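Local coordinates for glycoside hydrolase family 16 protein (Akkermansia muciniphila, PDB 6T2N) that probably cleaves internal beta-galactosidic linkages in mucin O-glycans as an endo-acting glycanase, starting mucin breakdown in the human gut, at residues H225-I236 with V240-N251. Residues are numbered along the deposited sequence; the frame is centred on the assembly and turned at random.
Sequences HTYVMEWDKDSI and VDDKLVKSIDLN
D241 and T226 meet at the start of strand 225-231: D241 OD1 accepts a hydrogen bond from the backbone N of T226 at 2.9 Å, nearly along the C-O axis, and the backbone N of D241 donates to T226 O. The other carboxylate oxygen, OD2, lies at the edge of the H225 ring near CD2, with carboxylate and imidazole planes 51° apart. With an alanine here in place of D241, the T226 N-H would probably lose its side-chain acceptor and the imidazole edge its neighbour. V240 runs alongside Y227, pointing the same way; CG1, anti to the backbone N (chi1 -158°), meets ring atom CE1 at 3.5 Å. At the far end, I236 and I248 exchange two backbone hydrogen bonds and lie side by side, I248 CG2 against I236 CB at 3.6 Å. L250 crosses W231 at about a right angle, its CD2 at the indole edge 4.1 Å from NE1, which donates to F263 O; L250 CD1 touches I236 CG1. D249 OD1 accepts from N251 N, an Asx turn. Strands 225-231, 235-240 and 243-249 thus form an antiparallel meander, the last two a hairpin with a type I' turn, within one sheet of the GH16 beta-sandwich (jelly roll).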
loop_
_atom_site.group_PDB
_atom_site.type_symbol
_atom_site.label_atom_id
_atom_site.label_comp_id
_atom_site.label_asym_id
_atom_site.label_seq_id
_atom_site.Cartn_x
_atom_site.Cartn_y
_atom_site.Cartn_z
ATOM N N HIS A 225 12.501 -8.970 1.511
ATOM C CA HIS A 225 13.158 -7.679 1.251
ATOM C C HIS A 225 12.452 -6.599 2.048
ATOM O O HIS A 225 11.225 -6.666 2.163
ATOM C CB HIS A 225 13.098 -7.415 -0.222
ATOM C CG HIS A 225 13.899 -8.389 -0.998
ATOM N ND1 HIS A 225 13.313 -9.439 -1.654
ATOM C CD2 HIS A 225 15.215 -8.442 -1.266
ATOM C CE1 HIS A 225 14.240 -10.131 -2.285
ATOM N NE2 HIS A 225 15.414 -9.520 -2.070
ATOM N N THR A 226 13.223 -5.655 2.593
ATOM C CA THR A 226 12.710 -4.491 3.354
ATOM C C THR A 226 12.423 -3.335 2.396
ATOM O O THR A 226 13.312 -2.978 1.571
ATOM C CB THR A 226 13.705 -4.038 4.404
ATOM O OG1 THR A 226 14.284 -5.188 5.020
ATOM C CG2 THR A 226 13.014 -3.142 5.402
ATOM N N TYR A 227 11.201 -2.824 2.463
ATOM C CA TYR A 227 10.705 -1.701 1.636
ATOM C C TYR A 227 10.659 -0.506 2.581
ATOM O O TYR A 227 10.109 -0.630 3.645
ATOM C CB TYR A 227 9.379 -2.100 0.979
ATOM C CG TYR A 227 9.473 -3.271 0.030
ATOM C CD1 TYR A 227 9.927 -3.128 -1.270
ATOM C CD2 TYR A 227 9.137 -4.550 0.439
ATOM C CE1 TYR A 227 10.038 -4.208 -2.140
ATOM C CE2 TYR A 227 9.251 -5.645 -0.414
ATOM C CZ TYR A 227 9.701 -5.483 -1.717
ATOM O OH TYR A 227 9.806 -6.571 -2.549
ATOM N N VAL A 228 11.320 0.581 2.235
ATOM C CA VAL A 228 11.574 1.719 3.172
ATOM C C VAL A 228 11.211 3.075 2.539
ATOM O O VAL A 228 11.740 3.469 1.434
ATOM C CB VAL A 228 13.050 1.749 3.579
ATOM C CG1 VAL A 228 13.258 2.685 4.760
ATOM C CG2 VAL A 228 13.601 0.332 3.808
ATOM N N MET A 229 10.371 3.808 3.247
ATOM C CA MET A 229 10.010 5.174 2.857
ATOM C C MET A 229 10.549 6.132 3.930
ATOM O O MET A 229 10.038 6.100 5.049
ATOM C CB MET A 229 8.492 5.289 2.756
ATOM C CG MET A 229 8.080 6.710 2.555
ATOM S SD MET A 229 6.314 7.034 2.570
ATOM C CE MET A 229 5.989 6.866 4.323
ATOM N N GLU A 230 11.544 6.966 3.615
ATOM C CA GLU A 230 11.894 8.183 4.422
ATOM C C GLU A 230 11.097 9.374 3.851
ATOM O O GLU A 230 10.986 9.446 2.604
ATOM C CB GLU A 230 13.412 8.424 4.434
ATOM C CG GLU A 230 14.201 7.520 5.373
ATOM C CD GLU A 230 15.703 7.766 5.499
ATOM O OE1 GLU A 230 16.289 8.415 4.599
ATOM O OE2 GLU A 230 16.296 7.326 6.514
ATOM N N TRP A 231 10.574 10.263 4.712
ATOM C CA TRP A 231 9.581 11.323 4.369
ATOM C C TRP A 231 9.721 12.505 5.338
ATOM O O TRP A 231 9.380 12.347 6.515
ATOM C CB TRP A 231 8.176 10.689 4.399
ATOM C CG TRP A 231 6.985 11.583 4.216
ATOM C CD1 TRP A 231 6.951 12.769 3.556
ATOM C CD2 TRP A 231 5.632 11.338 4.636
ATOM N NE1 TRP A 231 5.686 13.284 3.553
ATOM C CE2 TRP A 231 4.855 12.430 4.219
ATOM C CE3 TRP A 231 4.987 10.321 5.341
ATOM C CZ2 TRP A 231 3.487 12.527 4.469
ATOM C CZ3 TRP A 231 3.628 10.409 5.589
ATOM C CH2 TRP A 231 2.884 11.498 5.148
ATOM N N ASP A 232 10.317 13.602 4.869
ATOM C CA ASP A 232 10.217 14.986 5.401
ATOM C C ASP A 232 9.114 15.788 4.710
ATOM O O ASP A 232 8.530 15.322 3.728
ATOM C CB ASP A 232 11.369 15.811 4.887
ATOM C CG ASP A 232 12.804 15.421 5.375
ATOM O OD1 ASP A 232 13.102 15.571 6.607
ATOM O OD2 ASP A 232 13.635 15.173 4.463
ATOM N N LYS A 233 8.986 17.043 5.101
ATOM C CA LYS A 233 8.274 18.087 4.330
ATOM C C LYS A 233 9.089 18.665 3.108
ATOM O O LYS A 233 8.417 19.518 2.413
ATOM C CB LYS A 233 8.192 19.356 5.147
ATOM C CG LYS A 233 9.540 20.071 5.155
ATOM C CD LYS A 233 9.654 21.229 6.140
ATOM C CE LYS A 233 11.081 21.459 6.549
ATOM N NZ LYS A 233 11.276 22.895 6.734
ATOM N N ASP A 234 10.300 18.094 2.888
ATOM C CA ASP A 234 11.112 18.496 1.715
ATOM C C ASP A 234 11.243 17.375 0.668
ATOM O O ASP A 234 11.336 17.757 -0.545
ATOM C CB ASP A 234 12.484 18.974 2.156
ATOM C CG ASP A 234 12.503 20.429 2.601
ATOM O OD1 ASP A 234 12.061 21.324 1.825
ATOM O OD2 ASP A 234 12.949 20.666 3.722
ATOM N N SER A 235 11.265 16.082 1.062
ATOM C CA SER A 235 11.283 14.940 0.098
ATOM C C SER A 235 10.601 13.658 0.617
ATOM O O SER A 235 10.420 13.502 1.841
ATOM C CB SER A 235 12.691 14.624 -0.320
ATOM O OG SER A 235 13.422 14.158 0.800
ATOM N N ILE A 236 10.297 12.747 -0.321
ATOM C CA ILE A 236 10.054 11.306 -0.070
ATOM C C ILE A 236 11.012 10.430 -0.890
ATOM O O ILE A 236 11.060 10.571 -2.123
ATOM C CB ILE A 236 8.612 10.937 -0.370
ATOM C CG1 ILE A 236 7.645 11.889 0.311
ATOM C CG2 ILE A 236 8.365 9.496 0.076
ATOM C CD1 ILE A 236 6.241 11.692 -0.140
ATOM N N VAL A 240 13.929 -0.185 -1.791
ATOM C CA VAL A 240 14.023 -1.633 -1.472
ATOM C C VAL A 240 15.426 -1.825 -0.963
ATOM O O VAL A 240 16.328 -1.678 -1.797
ATOM C CB VAL A 240 13.932 -2.582 -2.679
ATOM C CG1 VAL A 240 13.506 -3.972 -2.239
ATOM C CG2 VAL A 240 13.067 -2.042 -3.797
ATOM N N ASP A 241 15.600 -2.286 0.266
ATOM C CA ASP A 241 16.862 -3.001 0.547
ATOM C C ASP A 241 17.968 -1.975 0.361
ATOM O O ASP A 241 19.007 -2.300 -0.272
ATOM C CB ASP A 241 17.025 -4.213 -0.393
ATOM C CG ASP A 241 16.541 -5.518 0.214
ATOM O OD1 ASP A 241 15.601 -5.471 1.019
ATOM O OD2 ASP A 241 17.129 -6.544 -0.103
ATOM N N ASP A 242 17.682 -0.747 0.798
ATOM C CA ASP A 242 18.659 0.375 0.741
ATOM C C ASP A 242 19.067 0.716 -0.718
ATOM O O ASP A 242 20.089 1.420 -0.895
ATOM C CB ASP A 242 19.866 0.010 1.620
ATOM C CG ASP A 242 19.605 0.057 3.121
ATOM O OD1 ASP A 242 18.650 0.760 3.539
ATOM O OD2 ASP A 242 20.390 -0.568 3.864
ATOM N N LYS A 243 18.330 0.243 -1.733
ATOM C CA LYS A 243 18.443 0.711 -3.138
ATOM C C LYS A 243 17.277 1.660 -3.420
ATOM O O LYS A 243 16.127 1.315 -3.060
ATOM C CB LYS A 243 18.495 -0.469 -4.106
ATOM C CG LYS A 243 19.759 -1.299 -3.967
ATOM C CD LYS A 243 19.752 -2.613 -4.731
ATOM C CE LYS A 243 20.932 -3.501 -4.368
ATOM N NZ LYS A 243 20.528 -4.926 -4.276
ATOM N N LEU A 244 17.590 2.841 -3.968
ATOM C CA LEU A 244 16.610 3.919 -4.232
ATOM C C LEU A 244 15.806 3.518 -5.470
ATOM O O LEU A 244 16.424 3.353 -6.547
ATOM C CB LEU A 244 17.338 5.252 -4.442
ATOM C CG LEU A 244 16.438 6.437 -4.791
ATOM C CD1 LEU A 244 15.727 7.012 -3.568
ATOM C CD2 LEU A 244 17.223 7.523 -5.494
ATOM N N VAL A 245 14.483 3.382 -5.326
ATOM C CA VAL A 245 13.569 3.244 -6.492
ATOM C C VAL A 245 13.174 4.638 -7.015
ATOM O O VAL A 245 13.380 4.949 -8.215
ATOM C CB VAL A 245 12.350 2.404 -6.110
ATOM C CG1 VAL A 245 11.611 1.966 -7.361
ATOM C CG2 VAL A 245 12.772 1.203 -5.293
ATOM N N LYS A 246 12.645 5.477 -6.140
ATOM C CA LYS A 246 12.132 6.789 -6.562
ATOM C C LYS A 246 12.198 7.785 -5.396
ATOM O O LYS A 246 11.860 7.468 -4.279
ATOM C CB LYS A 246 10.750 6.548 -7.143
ATOM C CG LYS A 246 10.159 7.728 -7.850
ATOM C CD LYS A 246 10.826 8.013 -9.167
ATOM C CE LYS A 246 10.530 9.429 -9.619
ATOM N NZ LYS A 246 10.633 9.554 -11.083
ATOM N N SER A 247 12.760 8.949 -5.664
ATOM C CA SER A 247 12.703 10.151 -4.801
ATOM C C SER A 247 11.728 11.117 -5.465
ATOM O O SER A 247 11.658 11.095 -6.692
ATOM C CB SER A 247 14.059 10.791 -4.675
ATOM O OG SER A 247 14.164 11.909 -5.572
ATOM N N ILE A 248 11.072 11.950 -4.673
ATOM C CA ILE A 248 10.299 13.130 -5.123
ATOM C C ILE A 248 10.752 14.339 -4.289
ATOM O O ILE A 248 11.006 14.133 -3.106
ATOM C CB ILE A 248 8.823 12.758 -4.967
ATOM C CG1 ILE A 248 7.942 13.787 -5.667
ATOM C CG2 ILE A 248 8.424 12.585 -3.513
ATOM C CD1 ILE A 248 6.471 13.500 -5.485
ATOM N N ASP A 249 10.985 15.531 -4.880
ATOM C CA ASP A 249 11.223 16.779 -4.095
ATOM C C ASP A 249 9.832 17.391 -3.869
ATOM O O ASP A 249 9.119 17.622 -4.866
ATOM C CB ASP A 249 12.301 17.655 -4.748
ATOM C CG ASP A 249 12.424 19.086 -4.225
ATOM O OD1 ASP A 249 11.660 19.431 -3.250
ATOM O OD2 ASP A 249 13.267 19.875 -4.820
ATOM N N LEU A 250 9.401 17.560 -2.613
ATOM C CA LEU A 250 8.020 18.063 -2.296
ATOM C C LEU A 250 7.873 19.587 -2.641
ATOM O O LEU A 250 6.708 20.103 -2.712
ATOM C CB LEU A 250 7.717 17.762 -0.820
ATOM C CG LEU A 250 6.991 16.452 -0.513
ATOM C CD1 LEU A 250 7.266 15.387 -1.561
ATOM C CD2 LEU A 250 7.378 15.944 0.870
ATOM N N ASN A 251 8.974 20.315 -2.883
ATOM C CA ASN A 251 8.924 21.756 -3.343
ATOM C C ASN A 251 8.421 21.906 -4.827
ATOM O O ASN A 251 7.894 22.856 -5.221
ATOM C CB ASN A 251 10.250 22.618 -3.165
ATOM C CG ASN A 251 10.517 22.601 -1.510
ATOM O OD1 ASN A 251 11.390 21.933 -0.952
ATOM N ND2 ASN A 251 9.829 23.306 -0.718
#